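Long-range contacts in methyltransferase small domain-containing protein (Thermoplasma acidophilum, PDB 1NE2), which is of unknown biochemical function but probably acts as a methyltransferase of the S-adenosylmethionine-dependent class: residues 111-116 with 141-146; 134-139 with 193-198. All blocks are in the same frame, centred on the assembly; numbering follows the deposited sequence.

Interaction 1: residues 111-116 with 141-146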
loop_
_atom_site.group_PDB
_atom_site.type_symbol
_atom_site.label_atom_id
_atom_site.label_comp_id
_atom_site.label_asym_id
_atom_site.label_seq_id
_atom_site.Cartn_x
_atom_site.Cartn_y
_atom_site.Cartn_z
ATOM N N TYR B 111 2.095 -5.588 -1.599
ATOM C CA TYR B 111 2.668 -4.346 -2.131
ATOM C C TYR B 111 3.586 -4.662 -3.313
ATOM O O TYR B 111 4.209 -5.720 -3.349
ATOM C CB TYR B 111 3.494 -3.650 -1.041
ATOM C CG TYR B 111 2.707 -3.370 0.211
ATOM C CD1 TYR B 111 1.946 -2.212 0.319
ATOM C CD2 TYR B 111 2.647 -4.303 1.253
ATOM C CE1 TYR B 111 1.136 -1.979 1.423
ATOM C CE2 TYR B 111 1.830 -4.081 2.371
ATOM C CZ TYR B 111 1.075 -2.909 2.441
ATOM O OH TYR B 111 0.238 -2.656 3.507
ATOM N N ASP B 112 3.685 -3.742 -4.270
ATOM C CA ASP B 112 4.561 -3.953 -5.425
ATOM C C ASP B 112 6.023 -4.101 -5.027
ATOM O O ASP B 112 6.724 -5.035 -5.444
ATOM C CB ASP B 112 4.505 -2.754 -6.382
ATOM C CG ASP B 112 3.230 -2.690 -7.178
ATOM O OD1 ASP B 112 2.984 -3.607 -7.981
ATOM O OD2 ASP B 112 2.478 -1.709 -7.010
ATOM N N THR B 113 6.468 -3.153 -4.209
ATOM C CA THR B 113 7.859 -3.047 -3.805
ATOM C C THR B 113 8.105 -3.022 -2.304
ATOM O O THR B 113 7.434 -2.304 -1.571
ATOM C CB THR B 113 8.439 -1.759 -4.419
ATOM O OG1 THR B 113 8.168 -1.752 -5.829
ATOM C CG2 THR B 113 9.940 -1.659 -4.176
ATOM N N TRP B 114 9.077 -3.815 -1.864
ATOM C CA TRP B 114 9.474 -3.886 -0.455
ATOM C C TRP B 114 10.882 -3.312 -0.318
ATOM O O TRP B 114 11.807 -3.720 -1.037
ATOM C CB TRP B 114 9.469 -5.349 0.027
ATOM C CG TRP B 114 10.054 -5.606 1.405
ATOM C CD1 TRP B 114 11.376 -5.575 1.768
ATOM C CD2 TRP B 114 9.331 -6.020 2.573
ATOM N NE1 TRP B 114 11.518 -5.953 3.081
ATOM C CE2 TRP B 114 10.280 -6.233 3.599
ATOM C CE3 TRP B 114 7.974 -6.236 2.846
ATOM C CZ2 TRP B 114 9.915 -6.657 4.884
ATOM C CZ3 TRP B 114 7.609 -6.659 4.130
ATOM C CH2 TRP B 114 8.583 -6.865 5.129
ATOM N N ILE B 115 11.041 -2.361 0.601
ATOM C CA ILE B 115 12.336 -1.742 0.854
ATOM C C ILE B 115 12.727 -1.921 2.314
ATOM O O ILE B 115 11.895 -1.777 3.208
ATOM C CB ILE B 115 12.321 -0.227 0.576
ATOM C CG1 ILE B 115 11.932 0.041 -0.880
ATOM C CG2 ILE B 115 13.702 0.354 0.873
ATOM C CD1 ILE B 115 11.627 1.522 -1.171
HETATM N N MSE B 116 13.993 -2.239 2.554
HETATM C CA MSE B 116 14.484 -2.411 3.911
HETATM C C MSE B 116 15.942 -1.976 4.024
HETATM O O MSE B 116 16.672 -1.929 3.033
HETATM C CB MSE B 116 14.334 -3.871 4.346
HETATM C CG MSE B 116 15.200 -4.842 3.563
HETATM SE SE MSE B 116 14.805 -6.681 4.018
HETATM C CE MSE B 116 15.668 -6.802 5.735
ATOM N N TRP B 141 8.899 -6.966 -5.900
ATOM C CA TRP B 141 10.254 -6.427 -6.024
ATOM C C TRP B 141 10.790 -6.101 -4.636
ATOM O O TRP B 141 10.190 -5.330 -3.893
ATOM C CB TRP B 141 10.243 -5.180 -6.902
ATOM C CG TRP B 141 9.681 -5.442 -8.267
ATOM C CD1 TRP B 141 8.366 -5.375 -8.648
ATOM C CD2 TRP B 141 10.410 -5.872 -9.417
ATOM N NE1 TRP B 141 8.239 -5.738 -9.965
ATOM C CE2 TRP B 141 9.478 -6.050 -10.462
ATOM C CE3 TRP B 141 11.767 -6.129 -9.666
ATOM C CZ2 TRP B 141 9.858 -6.471 -11.744
ATOM C CZ3 TRP B 141 12.147 -6.548 -10.941
ATOM C CH2 TRP B 141 11.192 -6.713 -11.963
ATOM N N ILE B 142 11.930 -6.689 -4.300
ATOM C CA ILE B 142 12.528 -6.539 -2.980
ATOM C C ILE B 142 13.914 -5.895 -3.026
ATOM O O ILE B 142 14.795 -6.338 -3.769
ATOM C CB ILE B 142 12.599 -7.944 -2.317
ATOM C CG1 ILE B 142 11.165 -8.470 -2.121
ATOM C CG2 ILE B 142 13.359 -7.880 -1.003
ATOM C CD1 ILE B 142 11.049 -9.972 -1.947
ATOM N N TYR B 143 14.100 -4.857 -2.216
ATOM C CA TYR B 143 15.365 -4.122 -2.161
ATOM C C TYR B 143 15.876 -4.009 -0.733
ATOM O O TYR B 143 15.095 -3.844 0.203
ATOM C CB TYR B 143 15.176 -2.710 -2.717
ATOM C CG TYR B 143 14.848 -2.660 -4.190
ATOM C CD1 TYR B 143 15.863 -2.576 -5.142
ATOM C CD2 TYR B 143 13.522 -2.683 -4.632
ATOM C CE1 TYR B 143 15.569 -2.508 -6.509
ATOM C CE2 TYR B 143 13.217 -2.617 -5.996
ATOM C CZ TYR B 143 14.246 -2.524 -6.924
ATOM O OH TYR B 143 13.952 -2.412 -8.266
ATOM N N SER B 144 17.194 -4.076 -0.578
ATOM C CA SER B 144 17.817 -3.979 0.741
ATOM C C SER B 144 19.149 -3.263 0.640
ATOM O O SER B 144 19.894 -3.448 -0.326
ATOM C CB SER B 144 18.060 -5.378 1.326
ATOM O OG SER B 144 18.742 -5.305 2.575
ATOM N N ILE B 145 19.444 -2.435 1.634
ATOM C CA ILE B 145 20.718 -1.739 1.676
ATOM C C ILE B 145 21.196 -1.917 3.106
ATOM O O ILE B 145 20.456 -1.660 4.055
ATOM C CB ILE B 145 20.603 -0.228 1.304
ATOM C CG1 ILE B 145 22.001 0.402 1.325
ATOM C CG2 ILE B 145 19.674 0.502 2.271
ATOM C CD1 ILE B 145 22.093 1.763 0.658
ATOM N N GLY B 146 22.421 -2.402 3.257
ATOM C CA GLY B 146 22.950 -2.619 4.589
ATOM C C GLY B 146 24.401 -3.049 4.607
ATOM O O GLY B 146 25.098 -2.977 3.599
#

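Interaction 2: residues 134-139 with 193-198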
loop_
_atom_site.group_PDB
_atom_site.type_symbol
_atom_site.label_atom_id
_atom_site.label_comp_id
_atom_site.label_asym_id
_atom_site.label_seq_id
_atom_site.Cartn_x
_atom_site.Cartn_y
_atom_site.Cartn_z
ATOM N N LYS B 134 9.220 -12.318 5.355
ATOM C CA LYS B 134 8.054 -11.463 5.162
ATOM C C LYS B 134 8.094 -10.763 3.802
ATOM O O LYS B 134 7.063 -10.625 3.135
ATOM C CB LYS B 134 7.974 -10.416 6.273
ATOM C CG LYS B 134 6.730 -9.528 6.203
ATOM C CD LYS B 134 5.568 -10.066 7.032
ATOM C CE LYS B 134 4.997 -11.365 6.500
ATOM N NZ LYS B 134 3.875 -11.853 7.372
ATOM N N ALA B 135 9.280 -10.322 3.396
ATOM C CA ALA B 135 9.434 -9.634 2.120
ATOM C C ALA B 135 8.962 -10.502 0.958
ATOM O O ALA B 135 8.210 -10.046 0.102
ATOM C CB ALA B 135 10.896 -9.223 1.908
ATOM N N PHE B 136 9.393 -11.761 0.937
ATOM C CA PHE B 136 9.012 -12.658 -0.142
ATOM C C PHE B 136 7.561 -13.130 -0.130
ATOM O O PHE B 136 7.069 -13.683 -1.113
ATOM C CB PHE B 136 9.978 -13.841 -0.179
ATOM C CG PHE B 136 11.293 -13.500 -0.810
ATOM C CD1 PHE B 136 11.424 -13.471 -2.196
ATOM C CD2 PHE B 136 12.384 -13.143 -0.027
ATOM C CE1 PHE B 136 12.623 -13.088 -2.793
ATOM C CE2 PHE B 136 13.591 -12.755 -0.615
ATOM C CZ PHE B 136 13.709 -12.729 -2.003
ATOM N N GLU B 137 6.868 -12.888 0.973
ATOM C CA GLU B 137 5.469 -13.266 1.075
ATOM C C GLU B 137 4.619 -12.028 0.784
ATOM O O GLU B 137 3.415 -12.126 0.537
ATOM C CB GLU B 137 5.184 -13.772 2.492
ATOM C CG GLU B 137 3.731 -14.088 2.778
ATOM C CD GLU B 137 3.505 -14.489 4.224
ATOM O OE1 GLU B 137 2.343 -14.771 4.588
ATOM O OE2 GLU B 137 4.490 -14.523 4.994
ATOM N N THR B 138 5.273 -10.869 0.777
ATOM C CA THR B 138 4.602 -9.580 0.604
ATOM C C THR B 138 4.723 -8.834 -0.726
ATOM O O THR B 138 3.732 -8.285 -1.231
ATOM C CB THR B 138 5.081 -8.595 1.710
ATOM O OG1 THR B 138 4.806 -9.146 3.008
ATOM C CG2 THR B 138 4.380 -7.251 1.578
ATOM N N SER B 139 5.922 -8.805 -1.296
ATOM C CA SER B 139 6.138 -8.026 -2.510
ATOM C C SER B 139 6.793 -8.706 -3.702
ATOM O O SER B 139 7.487 -9.712 -3.567
ATOM C CB SER B 139 6.955 -6.782 -2.150
ATOM O OG SER B 139 6.396 -6.119 -1.028
ATOM N N PHE B 193 20.967 -4.665 -2.603
ATOM C CA PHE B 193 20.374 -5.821 -3.270
ATOM C C PHE B 193 19.059 -5.423 -3.919
ATOM O O PHE B 193 18.293 -4.658 -3.342
ATOM C CB PHE B 193 20.090 -6.945 -2.264
ATOM C CG PHE B 193 21.266 -7.828 -1.994
ATOM C CD1 PHE B 193 21.738 -8.693 -2.975
ATOM C CD2 PHE B 193 21.915 -7.790 -0.762
ATOM C CE1 PHE B 193 22.847 -9.512 -2.732
ATOM C CE2 PHE B 193 23.024 -8.606 -0.511
ATOM C CZ PHE B 193 23.486 -9.464 -1.498
ATOM N N GLY B 194 18.828 -5.941 -5.123
ATOM C CA GLY B 194 17.595 -5.718 -5.857
ATOM C C GLY B 194 17.207 -7.118 -6.287
ATOM O O GLY B 194 18.001 -7.788 -6.954
ATOM N N VAL B 195 16.013 -7.569 -5.907
ATOM C CA VAL B 195 15.572 -8.931 -6.226
ATOM C C VAL B 195 14.147 -9.004 -6.774
ATOM O O VAL B 195 13.255 -8.282 -6.309
ATOM C CB VAL B 195 15.621 -9.829 -4.957
ATOM C CG1 VAL B 195 15.518 -11.298 -5.351
ATOM C CG2 VAL B 195 16.893 -9.561 -4.161
ATOM N N ARG B 196 13.933 -9.863 -7.771
ATOM C CA ARG B 196 12.592 -10.054 -8.325
ATOM C C ARG B 196 12.041 -11.338 -7.711
ATOM O O ARG B 196 12.615 -12.411 -7.885
ATOM C CB ARG B 196 12.638 -10.189 -9.848
ATOM C CG ARG B 196 11.284 -10.484 -10.482
ATOM C CD ARG B 196 10.264 -9.405 -10.144
ATOM N NE ARG B 196 9.031 -9.545 -10.920
ATOM C CZ ARG B 196 8.114 -10.488 -10.722
ATOM N NH1 ARG B 196 8.277 -11.388 -9.763
ATOM N NH2 ARG B 196 7.037 -10.539 -11.495
ATOM N N ASN B 197 10.935 -11.225 -6.984
ATOM C CA ASN B 197 10.319 -12.378 -6.327
ATOM C C ASN B 197 9.883 -13.448 -7.334
ATOM O O ASN B 197 9.260 -13.138 -8.342
ATOM C CB ASN B 197 9.094 -11.924 -5.533
ATOM C CG ASN B 197 8.686 -12.922 -4.464
ATOM O OD1 ASN B 197 8.952 -14.118 -4.576
ATOM N ND2 ASN B 197 8.020 -12.433 -3.425
ATOM N N HIS B 198 10.213 -14.705 -7.056
ATOM C CA HIS B 198 9.820 -15.808 -7.932
ATOM C C HIS B 198 8.319 -16.082 -7.847
ATOM O O HIS B 198 7.716 -16.582 -8.800
ATOM C CB HIS B 198 10.564 -17.086 -7.544
ATOM C CG HIS B 198 11.949 -17.177 -8.099
ATOM N ND1 HIS B 198 12.898 -18.035 -7.586
ATOM C CD2 HIS B 198 12.535 -16.549 -9.146
ATOM C CE1 HIS B 198 14.009 -17.931 -8.293
ATOM N NE2 HIS B 198 13.815 -17.037 -9.245
#

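Interaction 1: residues 111-116 with 141-146
Asp112 O receives Trp141 N at 2.9 Å and starts a ladder of five backbone bonds between parallel strands, with CD1 of the Trp141 indole brought beside the same carbonyl. With OG1 beside the backbone N (chi1 -52°), Thr113 CG2 lies anti to that N and meets the edge of the Tyr143 ring, 3.8 Å from CD2. Thr113 OG1 bonds to Asn49 O, and Tyr143 OH to Asp47. Both main-chain polar atoms of Trp114 bond to the 141-146 strand: N donates to Trp141 O at 2.8 Å, nearly straight at 170°, and O accepts Tyr143 N at 2.8 Å. The two strands belong to a beta-alpha-beta crossover whose connecting helix, 126-138, packs on the face bearing Trp114 and Met116; this is one unit of the Rossmann-like class I methyltransferase sheet. On that face Trp114 CD1 lies 4.1 Å from Ile142 CG2. Ile115 lies on the other face and touches Phe40 of helix 34-46. Met116, present as selenomethionine, donates from N to Tyr143 O at 3.1 Å, a bond bent to 140°, and its O takes Ile145 N. Its CG packs 3.7 Å from Ser144 CB. The strand leads into an Asn-Pro-Pro-Phe sequence, from Asn117, resembling methyltransferase motif IV.

Interaction 2: residues 134-139 with 193-198
The Phe136 ring and the Asn197 side-chain amide stand almost perpendicular, their planes 83° apart. The ring presents its edge: Asn197 OD1 lies in the ring plane, 3.5 Å from CD1, and that same CD1 sits over a face of the amide, 3.6 Å from Asn197 CG. A second edge contact comes from Val195, whose CG1 is 4.1 Å from Phe136 CZ, the two side chains crossing at about a right angle. At the rim of the amide, in its own plane, ND2 spends both hydrogens on main-chain carbonyls. One bond goes to Phe136 O at 2.8 Å, with ND2 well above the carbonyl plane. The other goes to Ser139 O, also at 2.8 Å and straighter, 171° at the hydrogen. Asn197 CG lies anti to the backbone N (chi1 -160°), which carries the amide from the strand to the end of the helix.

The two bonds fix the rotation of the amide, and OD1 is used as well, by Ser199 N. The two ND2 bonds join the last helical turn to Ser139, the first residue to leave helical geometry, where carbonyls commonly lack main-chain donors; an NH2 group should suit the partial negative charge expected there. Ala135 O, in contrast, takes Thr138 N and Ser139 N.

The end of helix 126-138, residues 134-138, and residues 193-197 of strand 187-197 pass each other with segment axes 9.2 Å apart. Helix 151-161 flanks the contact, Phe158 touching Val195 and Arg161 touching Phe136, while Val195 shares backbone bonding with Ile142 of strand 142-147.

In the fold
From the N terminus the chain reaches strand 111-116, passes through helix 126-138 and returns in strand 142-147, where interaction 1 closes the loop. Interaction 2 starts on the end of that connecting helix and closes only after helix 151-161 and strand 162-173, when strand 187-197 comes back antiparallel. Their segments alternate along the sequence, so the two loops cross. The contacts lie side by side, about 7 Å between centres: strand 142-147 is shared ground, bound to 111-116 on one side and, probably through Ser144 O to Phe193 N, to 187-197 on the other. Together they join the central parallel strands, the crossover helix and the antiparallel C-terminal strands.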